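Local coordinates for universal stress protein (Mycobacterium smegmatis, PDB 5AHW) that binds cyclic AMP as a homodimeric universal stress protein and may act in cAMP signalling of mycobacteria, at residues P95-A98 against L99-A103; G13-S16 against S17-A20; S119-A122 against G123-L126. All coordinates share one frame; numbering follows the deposited sequence.

Interaction 1. Residues P95-A98 against L99-A103. With CMP (adenosine-3',5'-cyclic-monophosphate), chain K.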
ATOM      1  N   PRO B  95      -9.055   2.006  16.453  1.00 28.49           N
ATOM      2  CA  PRO B  95      -8.899   1.924  15.047  1.00 27.89           C
ATOM      3  C   PRO B  95      -8.104   0.700  14.593  1.00 27.31           C
ATOM      4  O   PRO B  95      -8.500   0.065  13.573  1.00 27.94           O
ATOM      5  CB  PRO B  95      -8.142   3.214  14.682  1.00 28.96           C
ATOM      6  CG  PRO B  95      -8.341   4.120  15.829  1.00 29.50           C
ATOM      7  CD  PRO B  95      -8.692   3.315  17.013  1.00 28.99           C
ATOM      8  N   VAL B  96      -6.969   0.411  15.245  1.00 25.34           N
ATOM      9  CA  VAL B  96      -6.118  -0.661  14.726  1.00 25.49           C
ATOM     10  C   VAL B  96      -6.839  -2.045  14.720  1.00 25.89           C
ATOM     11  O   VAL B  96      -6.904  -2.817  13.683  1.00 24.88           O
ATOM     12  CB  VAL B  96      -4.773  -0.737  15.495  1.00 24.79           C
ATOM     13  CG1 VAL B  96      -3.955  -1.914  14.987  1.00 24.55           C
ATOM     14  CG2 VAL B  96      -3.999   0.543  15.273  1.00 24.40           C
ATOM     15  N   ASP B  97      -7.361  -2.344  15.893  1.00 25.41           N
ATOM     16  CA  ASP B  97      -8.167  -3.539  16.131  1.00 27.03           C
ATOM     17  C   ASP B  97      -9.321  -3.575  15.130  1.00 26.97           C
ATOM     18  O   ASP B  97      -9.590  -4.591  14.508  1.00 26.28           O
ATOM     19  CB  ASP B  97      -8.789  -3.511  17.581  1.00 28.24           C
ATOM     20  CG  ASP B  97      -7.734  -3.787  18.760  1.00 29.79           C
ATOM     21  OD1 ASP B  97      -6.591  -4.260  18.534  1.00 30.27           O
ATOM     22  OD2 ASP B  97      -8.104  -3.581  19.940  1.00 31.67           O
ATOM     23  N   ALA B  98     -10.061  -2.484  15.001  1.00 27.40           N
ATOM     24  CA  ALA B  98     -11.243  -2.567  14.158  1.00 29.46           C
ATOM     25  C   ALA B  98     -10.862  -2.860  12.699  1.00 28.22           C
ATOM     26  O   ALA B  98     -11.491  -3.701  12.066  1.00 28.54           O
ATOM     27  CB  ALA B  98     -12.065  -1.278  14.261  1.00 31.46           C
ATOM     28  N   LEU B  99      -9.792  -2.243  12.187  1.00 27.10           N
ATOM     29  CA  LEU B  99      -9.423  -2.403  10.764  1.00 27.85           C
ATOM     30  C   LEU B  99      -8.825  -3.791  10.500  1.00 28.68           C
ATOM     31  O   LEU B  99      -9.247  -4.481   9.560  1.00 29.49           O
ATOM     32  CB  LEU B  99      -8.461  -1.325  10.282  1.00 26.97           C
ATOM     33  CG  LEU B  99      -9.079   0.054  10.259  1.00 28.43           C
ATOM     34  CD1 LEU B  99      -8.034   1.156  10.114  1.00 27.52           C
ATOM     35  CD2 LEU B  99     -10.061   0.180   9.123  1.00 29.95           C
ATOM     36  N   VAL B 100      -7.934  -4.250  11.369  1.00 29.17           N
ATOM     37  CA  VAL B 100      -7.344  -5.589  11.196  1.00 30.07           C
ATOM     38  C   VAL B 100      -8.337  -6.686  11.362  1.00 30.60           C
ATOM     39  O   VAL B 100      -8.414  -7.634  10.555  1.00 30.74           O
ATOM     40  CB  VAL B 100      -6.168  -5.795  12.117  1.00 31.97           C
ATOM     41  CG1 VAL B 100      -5.608  -7.176  11.931  1.00 35.08           C
ATOM     42  CG2 VAL B 100      -5.088  -4.764  11.741  1.00 34.20           C
ATOM     43  N   GLU B 101      -9.164  -6.561  12.366  1.00 30.23           N
ATOM     44  CA  GLU B 101     -10.187  -7.597  12.517  1.00 32.84           C
ATOM     45  C   GLU B 101     -11.183  -7.620  11.377  1.00 32.00           C
ATOM     46  O   GLU B 101     -11.606  -8.694  10.963  1.00 32.70           O
ATOM     47  CB  GLU B 101     -10.915  -7.460  13.854  1.00 35.51           C
ATOM     48  CG  GLU B 101      -9.961  -7.659  15.023  1.00 37.30           C
ATOM     49  CD  GLU B 101     -10.570  -7.389  16.397  1.00 40.75           C
ATOM     50  OE1 GLU B 101     -11.826  -7.189  16.527  1.00 42.62           O
ATOM     51  OE2 GLU B 101      -9.720  -7.344  17.340  1.00 42.27           O
ATOM     52  N   LEU B 102     -11.577  -6.449  10.892  1.00 30.84           N
ATOM     53  CA  LEU B 102     -12.564  -6.383   9.831  1.00 32.21           C
ATOM     54  C   LEU B 102     -12.002  -7.057   8.607  1.00 32.56           C
ATOM     55  O   LEU B 102     -12.653  -7.778   7.907  1.00 31.88           O
ATOM     56  CB  LEU B 102     -12.982  -4.937   9.535  1.00 32.27           C
ATOM     57  CG  LEU B 102     -13.772  -4.660   8.257  1.00 33.61           C
ATOM     58  CD1 LEU B 102     -15.089  -5.443   8.281  1.00 35.45           C
ATOM     59  CD2 LEU B 102     -14.060  -3.196   8.154  1.00 33.24           C
ATOM     60  N   ALA B 103     -10.744  -6.826   8.385  1.00 35.00           N
ATOM     61  CA  ALA B 103     -10.075  -7.345   7.223  1.00 36.22           C
ATOM     62  C   ALA B 103      -9.970  -8.876   7.222  1.00 39.18           C
ATOM     63  O   ALA B 103     -10.222  -9.512   6.161  1.00 38.89           O
ATOM     64  CB  ALA B 103      -8.712  -6.689   7.100  1.00 35.46           C
TER
HETATM   65  P   CMP K1148      -5.019   9.511   7.624  1.00 30.68           P
HETATM   66  O1P CMP K1148      -4.661  10.059   6.247  1.00 30.29           O
HETATM   67  O2P CMP K1148      -5.709  10.524   8.412  1.00 27.24           O
HETATM   68  O5' CMP K1148      -3.815   8.836   8.391  1.00 28.45           O
HETATM   69  C5' CMP K1148      -3.929   7.858   9.454  1.00 32.74           C
HETATM   70  C4' CMP K1148      -4.982   6.877   9.020  1.00 28.98           C
HETATM   71  O4' CMP K1148      -5.360   5.956  10.027  1.00 33.95           O
HETATM   72  C3' CMP K1148      -6.265   7.507   8.625  1.00 30.23           C
HETATM   73  O3' CMP K1148      -6.044   8.263   7.443  1.00 28.99           O
HETATM   74  C2' CMP K1148      -7.206   6.297   8.537  1.00 30.09           C
HETATM   75  O2' CMP K1148      -7.038   5.519   7.344  1.00 29.70           O
HETATM   76  C1' CMP K1148      -6.687   5.499   9.745  1.00 29.50           C
HETATM   77  N9  CMP K1148      -7.584   5.815  10.883  1.00 32.03           N
HETATM   78  C8  CMP K1148      -7.352   6.676  11.891  1.00 31.23           C
HETATM   79  N7  CMP K1148      -8.416   6.763  12.704  1.00 29.27           N
HETATM   80  C5  CMP K1148      -9.331   5.946  12.235  1.00 31.18           C
HETATM   81  C6  CMP K1148     -10.683   5.517  12.635  1.00 31.36           C
HETATM   82  N6  CMP K1148     -11.234   6.027  13.727  1.00 30.39           N
HETATM   83  N1  CMP K1148     -11.329   4.625  11.871  1.00 29.28           N
HETATM   84  C2  CMP K1148     -10.794   4.100  10.763  1.00 30.83           C
HETATM   85  N3  CMP K1148      -9.567   4.452  10.323  1.00 31.13           N
HETATM   86  C4  CMP K1148      -8.810   5.344  11.012  1.00 32.02           C
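Leu-99 turns its CG to the side of its own backbone N (chi1 -67°), back along the helix toward Pro-95. From there the chain runs on nearly straight (chi2 166°). CG comes to 3.4 Å from Pro-95 O, and CD1 is carried to 3.6 Å from N3 of the bound cyclic AMP. Pro-95 covers the face of the adenine. Its CB stands 3.9 Å from C5, almost straight above that atom, and CG continues over the N6 and N7 side. Leu-99 CD1 lies on the same side of the base but beyond the N3 rim. Both groups come from the first turn of helix 95-105. That turn is closed by Leu-99 N, which donates to Pro-95 O at 3.0 Å. The next bond, from Val-100 N to Val-96 O, is nearly straight at 170°.

The outer face of the helix is different. Glu-101 is extended beyond CG and lies alongside Asp-97, with CG 3.1 Å from Asp-97 O. The carboxylates do not touch: Asp-97 OD1 and Glu-101 OE2 are 4.6 Å apart. Arg-136 makes a long, weak ion pair with Asp-97. On the inner side, Ala-98 and Leu-102 pack on strands 34-41 and 86-92.

The contact is therefore two-sided. Pro-95 and Leu-99 give the adenine shape fit and burial, but their side chains make no hydrogen bond to it. The two neighbouring acids face outward, where solvent, and for Asp-97 the weak ion pair with Arg-136, would probably lessen the repulsion.

Interaction 2. Residues G13-S16 against S17-A20. With CMP (adenosine-3',5'-cyclic-monophosphate), chain K.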
ATOM      1  N   GLY B  13     -12.854  10.564   9.223  1.00 31.21           N
ATOM      2  CA  GLY B  13     -13.460  11.830   8.878  1.00 33.37           C
ATOM      3  C   GLY B  13     -12.487  12.956   8.576  1.00 33.09           C
ATOM      4  O   GLY B  13     -12.904  14.025   8.141  1.00 34.63           O
ATOM      5  N   SER B  14     -11.203  12.732   8.846  1.00 31.32           N
ATOM      6  CA  SER B  14     -10.176  13.703   8.511  1.00 31.19           C
ATOM      7  C   SER B  14     -10.036  13.882   7.013  1.00 30.82           C
ATOM      8  O   SER B  14     -10.231  12.904   6.304  1.00 31.50           O
ATOM      9  CB  SER B  14      -8.819  13.308   9.121  1.00 29.39           C
ATOM     10  OG  SER B  14      -8.315  12.141   8.523  1.00 28.52           O
ATOM     11  N   ASP B  15      -9.685  15.100   6.565  1.00 31.30           N
ATOM     12  CA  ASP B  15      -9.392  15.371   5.129  1.00 32.88           C
ATOM     13  C   ASP B  15      -8.285  14.468   4.649  1.00 31.26           C
ATOM     14  O   ASP B  15      -8.400  13.888   3.592  1.00 31.44           O
ATOM     15  CB  ASP B  15      -9.010  16.853   4.884  1.00 35.26           C
ATOM     16  CG  ASP B  15     -10.120  17.813   5.320  1.00 38.43           C
ATOM     17  OD1 ASP B  15     -11.292  17.362   5.350  1.00 39.36           O
ATOM     18  OD2 ASP B  15      -9.848  19.018   5.611  1.00 41.61           O
ATOM     19  N   SER B  16      -7.252  14.267   5.463  1.00 31.23           N
ATOM     20  CA  SER B  16      -6.165  13.340   5.127  1.00 30.42           C
ATOM     21  C   SER B  16      -6.766  11.976   4.839  1.00 30.40           C
ATOM     22  O   SER B  16      -6.584  11.363   3.764  1.00 28.72           O
ATOM     23  CB  SER B  16      -5.132  13.258   6.306  1.00 31.55           C
ATOM     24  OG  SER B  16      -5.728  13.053   7.571  1.00 30.37           O
ATOM     25  N   SER B  17      -7.621  11.516   5.755  1.00 29.71           N
ATOM     26  CA  SER B  17      -8.168  10.173   5.553  1.00 28.52           C
ATOM     27  C   SER B  17      -9.070  10.070   4.301  1.00 29.66           C
ATOM     28  O   SER B  17      -9.175   9.004   3.673  1.00 29.92           O
ATOM     29  CB  SER B  17      -8.899   9.706   6.808  1.00 27.79           C
ATOM     30  OG  SER B  17     -10.187  10.257   6.936  1.00 28.36           O
ATOM     31  N   LEU B  18      -9.766  11.145   3.966  1.00 30.88           N
ATOM     32  CA  LEU B  18     -10.638  11.100   2.827  1.00 33.19           C
ATOM     33  C   LEU B  18      -9.845  10.977   1.533  1.00 33.93           C
ATOM     34  O   LEU B  18     -10.369  10.457   0.540  1.00 34.82           O
ATOM     35  CB  LEU B  18     -11.539  12.329   2.816  1.00 34.90           C
ATOM     36  CG  LEU B  18     -12.569  12.292   3.949  1.00 34.21           C
ATOM     37  CD1 LEU B  18     -13.267  13.627   3.999  1.00 35.73           C
ATOM     38  CD2 LEU B  18     -13.573  11.184   3.783  1.00 34.35           C
ATOM     39  N   ARG B  19      -8.592  11.411   1.563  1.00 35.21           N
ATOM     40  CA  ARG B  19      -7.685  11.188   0.459  1.00 37.04           C
ATOM     41  C   ARG B  19      -7.355   9.703   0.357  1.00 34.97           C
ATOM     42  O   ARG B  19      -7.140   9.220  -0.764  1.00 32.18           O
ATOM     43  CB  ARG B  19      -6.389  12.032   0.538  1.00 41.92           C
ATOM     44  CG  ARG B  19      -6.634  13.519   0.336  1.00 50.83           C
ATOM     45  CD  ARG B  19      -5.384  14.417   0.285  1.00 60.07           C
ATOM     46  NE  ARG B  19      -4.821  14.702   1.629  1.00 75.25           N
ATOM     47  CZ  ARG B  19      -4.922  15.852   2.327  1.00 80.87           C
ATOM     48  NH1 ARG B  19      -5.569  16.927   1.848  1.00 84.06           N
ATOM     49  NH2 ARG B  19      -4.344  15.923   3.533  1.00 77.92           N
ATOM     50  N   ALA B  20      -7.239   9.022   1.493  1.00 29.58           N
ATOM     51  CA  ALA B  20      -7.063   7.594   1.498  1.00 29.91           C
ATOM     52  C   ALA B  20      -8.274   6.896   0.890  1.00 31.13           C
ATOM     53  O   ALA B  20      -8.112   5.921   0.173  1.00 31.14           O
ATOM     54  CB  ALA B  20      -6.842   7.057   2.910  1.00 28.33           C
TER
HETATM   55  P   CMP K1148      -5.019   9.511   7.624  1.00 30.68           P
HETATM   56  O1P CMP K1148      -4.661  10.059   6.247  1.00 30.29           O
HETATM   57  O2P CMP K1148      -5.709  10.524   8.412  1.00 27.24           O
HETATM   58  O5' CMP K1148      -3.815   8.836   8.391  1.00 28.45           O
HETATM   59  C5' CMP K1148      -3.929   7.858   9.454  1.00 32.74           C
HETATM   60  C4' CMP K1148      -4.982   6.877   9.020  1.00 28.98           C
HETATM   61  O4' CMP K1148      -5.360   5.956  10.027  1.00 33.95           O
HETATM   62  C3' CMP K1148      -6.265   7.507   8.625  1.00 30.23           C
HETATM   63  O3' CMP K1148      -6.044   8.263   7.443  1.00 28.99           O
HETATM   64  C2' CMP K1148      -7.206   6.297   8.537  1.00 30.09           C
HETATM   65  O2' CMP K1148      -7.038   5.519   7.344  1.00 29.70           O
HETATM   66  C1' CMP K1148      -6.687   5.499   9.745  1.00 29.50           C
HETATM   67  N9  CMP K1148      -7.584   5.815  10.883  1.00 32.03           N
HETATM   68  C8  CMP K1148      -7.352   6.676  11.891  1.00 31.23           C
HETATM   69  N7  CMP K1148      -8.416   6.763  12.704  1.00 29.27           N
HETATM   70  C5  CMP K1148      -9.331   5.946  12.235  1.00 31.18           C
HETATM   71  C6  CMP K1148     -10.683   5.517  12.635  1.00 31.36           C
HETATM   72  N6  CMP K1148     -11.234   6.027  13.727  1.00 30.39           N
HETATM   73  N1  CMP K1148     -11.329   4.625  11.871  1.00 29.28           N
HETATM   74  C2  CMP K1148     -10.794   4.100  10.763  1.00 30.83           C
HETATM   75  N3  CMP K1148      -9.567   4.452  10.323  1.00 31.13           N
HETATM   76  C4  CMP K1148      -8.810   5.344  11.012  1.00 32.02           C
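Ser-14, Ser-16 and Ser-17 gather their side chains round the start of helix 15-31, beside the cyclic phosphate. Ser-14 holds the N-cap position. Its OG bends in over the first turn and accepts from Ser-17 N at 2.9 Å. The carboxylate of Asp-12 also bonds this hydroxyl and helps to fix its rotation. Ser-17, three residues on in the same first turn, brings its OG to 2.7 Å from Ser-14 O. That hydroxyl has Thr-11 and Asp-12 as further partners. Ser-17 CB lies 3.3 Å from O3' of the nucleotide.

Ser-16 faces the ligand more directly. A chi1 of 49° tucks its hydroxyl against the main chain and points it at the phosphate, where Ser-16 OG donates to O2P of the cyclic AMP at 2.7 Å. Ser-14 OG is also close to O2P, at 3.1 Å. The phosphate thus lies near the amino end of a helix, where the helix dipole would probably favour its negative charge.

Arg-19 folds back over the first turn. The bend is at chi3 (-78°), and one face of the guanidinium covers the backbone there. Asp-15 O lies 4.1 Å above that plane, over its centre, and Ser-16 N is offset toward the rim. NH2 bonds Thr-146 O, which ties Arg-19 to a residue of the binding site. Leu-18 lays CG 3.4 Å from Ser-14 O, and its own N bonds the same carbonyl.

The whole turn belongs to the beta-alpha-beta unit of strand 6-10, helix 15-31 and strand 34-41. Leu-18 packs against Ala-74 and Arg-77 of helix 65-80, while Ser-16 touches the loop residues Val-116 and Thr-146.

Interaction 3. Residues S119-A122 against G123-L126. With SO4 (sulfate ion), chain H.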
ATOM      1  N   SER B 119       5.530   9.514  10.927  1.00 32.18           N
ATOM      2  CA  SER B 119       6.840  10.056  10.986  1.00 37.13           C
ATOM      3  C   SER B 119       7.241  10.651  12.376  1.00 36.67           C
ATOM      4  O   SER B 119       8.409  11.005  12.534  1.00 43.31           O
ATOM      5  CB  SER B 119       6.964  11.175   9.915  1.00 37.14           C
ATOM      6  OG  SER B 119       6.077  12.236  10.313  1.00 41.26           O
ATOM      7  N   THR B 120       6.305  10.861  13.314  1.00 33.48           N
ATOM      8  CA  THR B 120       6.681  11.466  14.583  1.00 32.64           C
ATOM      9  C   THR B 120       7.442  10.453  15.433  1.00 31.99           C
ATOM     10  O   THR B 120       7.225   9.211  15.315  1.00 28.67           O
ATOM     11  CB  THR B 120       5.502  11.998  15.398  1.00 34.23           C
ATOM     12  OG1 THR B 120       4.642  10.901  15.794  1.00 33.69           O
ATOM     13  CG2 THR B 120       4.777  13.042  14.650  1.00 34.02           C
ATOM     14  N   ILE B 121       8.321  10.959  16.307  1.00 31.56           N
ATOM     15  CA  ILE B 121       9.077  10.055  17.156  1.00 31.93           C
ATOM     16  C   ILE B 121       8.131   9.356  18.138  1.00 31.31           C
ATOM     17  O   ILE B 121       8.247   8.173  18.388  1.00 30.60           O
ATOM     18  CB  ILE B 121      10.242  10.724  17.856  1.00 32.48           C
ATOM     19  CG1 ILE B 121      11.194  11.337  16.825  1.00 33.78           C
ATOM     20  CG2 ILE B 121      11.020   9.689  18.638  1.00 32.89           C
ATOM     21  CD1 ILE B 121      11.754  10.341  15.783  1.00 32.71           C
ATOM     22  N   ALA B 122       7.117  10.068  18.572  1.00 31.09           N
ATOM     23  CA  ALA B 122       6.247   9.544  19.550  1.00 31.41           C
ATOM     24  C   ALA B 122       5.368   8.477  18.928  1.00 30.99           C
ATOM     25  O   ALA B 122       5.000   7.521  19.573  1.00 32.13           O
ATOM     26  CB  ALA B 122       5.394  10.656  20.142  1.00 31.76           C
ATOM     27  N   GLY B 123       4.986   8.672  17.700  1.00 31.00           N
ATOM     28  CA  GLY B 123       4.217   7.658  16.958  1.00 30.74           C
ATOM     29  C   GLY B 123       5.035   6.426  16.645  1.00 30.14           C
ATOM     30  O   GLY B 123       4.609   5.314  16.814  1.00 28.71           O
ATOM     31  N   ARG B 124       6.258   6.621  16.214  1.00 30.26           N
ATOM     32  CA  ARG B 124       7.144   5.502  16.023  1.00 31.00           C
ATOM     33  C   ARG B 124       7.397   4.677  17.273  1.00 34.24           C
ATOM     34  O   ARG B 124       7.573   3.466  17.156  1.00 35.03           O
ATOM     35  CB  ARG B 124       8.442   6.000  15.436  1.00 33.73           C
ATOM     36  CG  ARG B 124       8.269   6.452  13.983  1.00 34.47           C
ATOM     37  CD  ARG B 124       9.541   7.046  13.421  1.00 36.95           C
ATOM     38  NE  ARG B 124      10.518   6.003  13.100  1.00 39.12           N
ATOM     39  CZ  ARG B 124      11.731   6.266  12.611  1.00 39.75           C
ATOM     40  NH1 ARG B 124      12.097   7.507  12.382  1.00 38.01           N
ATOM     41  NH2 ARG B 124      12.569   5.274  12.339  1.00 41.28           N
ATOM     42  N   LEU B 125       7.477   5.315  18.455  1.00 33.24           N
ATOM     43  CA  LEU B 125       7.736   4.583  19.675  1.00 33.93           C
ATOM     44  C   LEU B 125       6.457   4.082  20.394  1.00 34.82           C
ATOM     45  O   LEU B 125       6.456   2.997  20.946  1.00 39.34           O
ATOM     46  CB  LEU B 125       8.514   5.441  20.617  1.00 35.26           C
ATOM     47  CG  LEU B 125       9.884   5.871  20.140  1.00 36.17           C
ATOM     48  CD1 LEU B 125      10.410   6.799  21.236  1.00 38.24           C
ATOM     49  CD2 LEU B 125      10.767   4.635  19.935  1.00 36.49           C
ATOM     50  N   LEU B 126       5.382   4.852  20.376  1.00 33.60           N
ATOM     51  CA  LEU B 126       4.198   4.518  21.145  1.00 33.67           C
ATOM     52  C   LEU B 126       3.150   3.842  20.239  1.00 32.07           C
ATOM     53  O   LEU B 126       2.300   3.099  20.741  1.00 30.30           O
ATOM     54  CB  LEU B 126       3.612   5.756  21.820  1.00 34.42           C
ATOM     55  CG  LEU B 126       4.460   6.413  22.917  1.00 35.48           C
ATOM     56  CD1 LEU B 126       3.868   7.734  23.367  1.00 36.91           C
ATOM     57  CD2 LEU B 126       4.533   5.543  24.119  1.00 36.90           C
TER
HETATM   58  S   SO4 H1149      10.078   1.661  12.819  1.00 80.38           S
HETATM   59  O1  SO4 H1149       9.215   0.435  12.713  1.00 72.00           O
HETATM   60  O2  SO4 H1149      10.354   2.228  11.483  1.00 86.08           O
HETATM   61  O3  SO4 H1149      11.384   1.356  13.440  1.00 72.69           O
HETATM   62  O4  SO4 H1149       9.360   2.730  13.542  1.00 74.87           O
HETATM   63  O   HOH W   1      10.841   9.720  11.842  1.00 42.74           O
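The guanidinium of Arg-124 is the flat group here, and Ile-121 CD1 approaches it obliquely, 4.4 Å from NH1. It stands at the N-capped start of the short helix 121-126, in the alpha/beta fold of the universal stress protein family, with its parallel sheet. A sulfate, likely carried over from the crystallisation solution, lies at its edge: O4 is in the guanidinium plane. The bond from NE to O4 is straight (173°) but weak, at 3.5 Å. On the NH1 side a water bridges back to the loop. It accepts from Arg-124 NH1 at 2.6 Å and donates to Ser-119 O.

Thr-120 is the cap residue. With chi1 at 65°, its OG1 folds in over the first turn and accepts from Gly-123 N at 3.0 Å. Thr-120 O takes Arg-124 N at 2.9 Å. The first turn is thus gripped by both the hydroxyl and the carbonyl of one residue.

This turn is mostly exposed within the dimer, though the second subunit comes close. Arg-124 O accepts a hydrogen bond from NH1 of Arg-124 of the second subunit.

Further along, Leu-125 N and Leu-126 N continue the helical bonding to Ile-121 O and Ala-122 O. The side chains of Ile-121 and Leu-125 run alongside each other in the same direction, with Ile-121 CG2 3.9 Å from Leu-125 CD1.

In the fold
Interactions 1 and 2 serve the same cyclic AMP from different ends. Helix 95-105 meets the adenine, and the start of helix 15-31 meets the phosphate. Their centres are about 17 Å apart, on opposite sides of the chain's centre, and their nearest atoms about 9 Å apart, so the nucleotide bridges them. Gly-10, Ala-40, Val-116 and Thr-146 add further bonds to it. Interaction 3 stands apart, its centre about 20 Å from each of the others. The side chain of Ser-119 is about 11 Å from the nucleotide. The turn at 119-126 lies outside the pocket, mostly exposed, with Arg-124 reaching the second subunit.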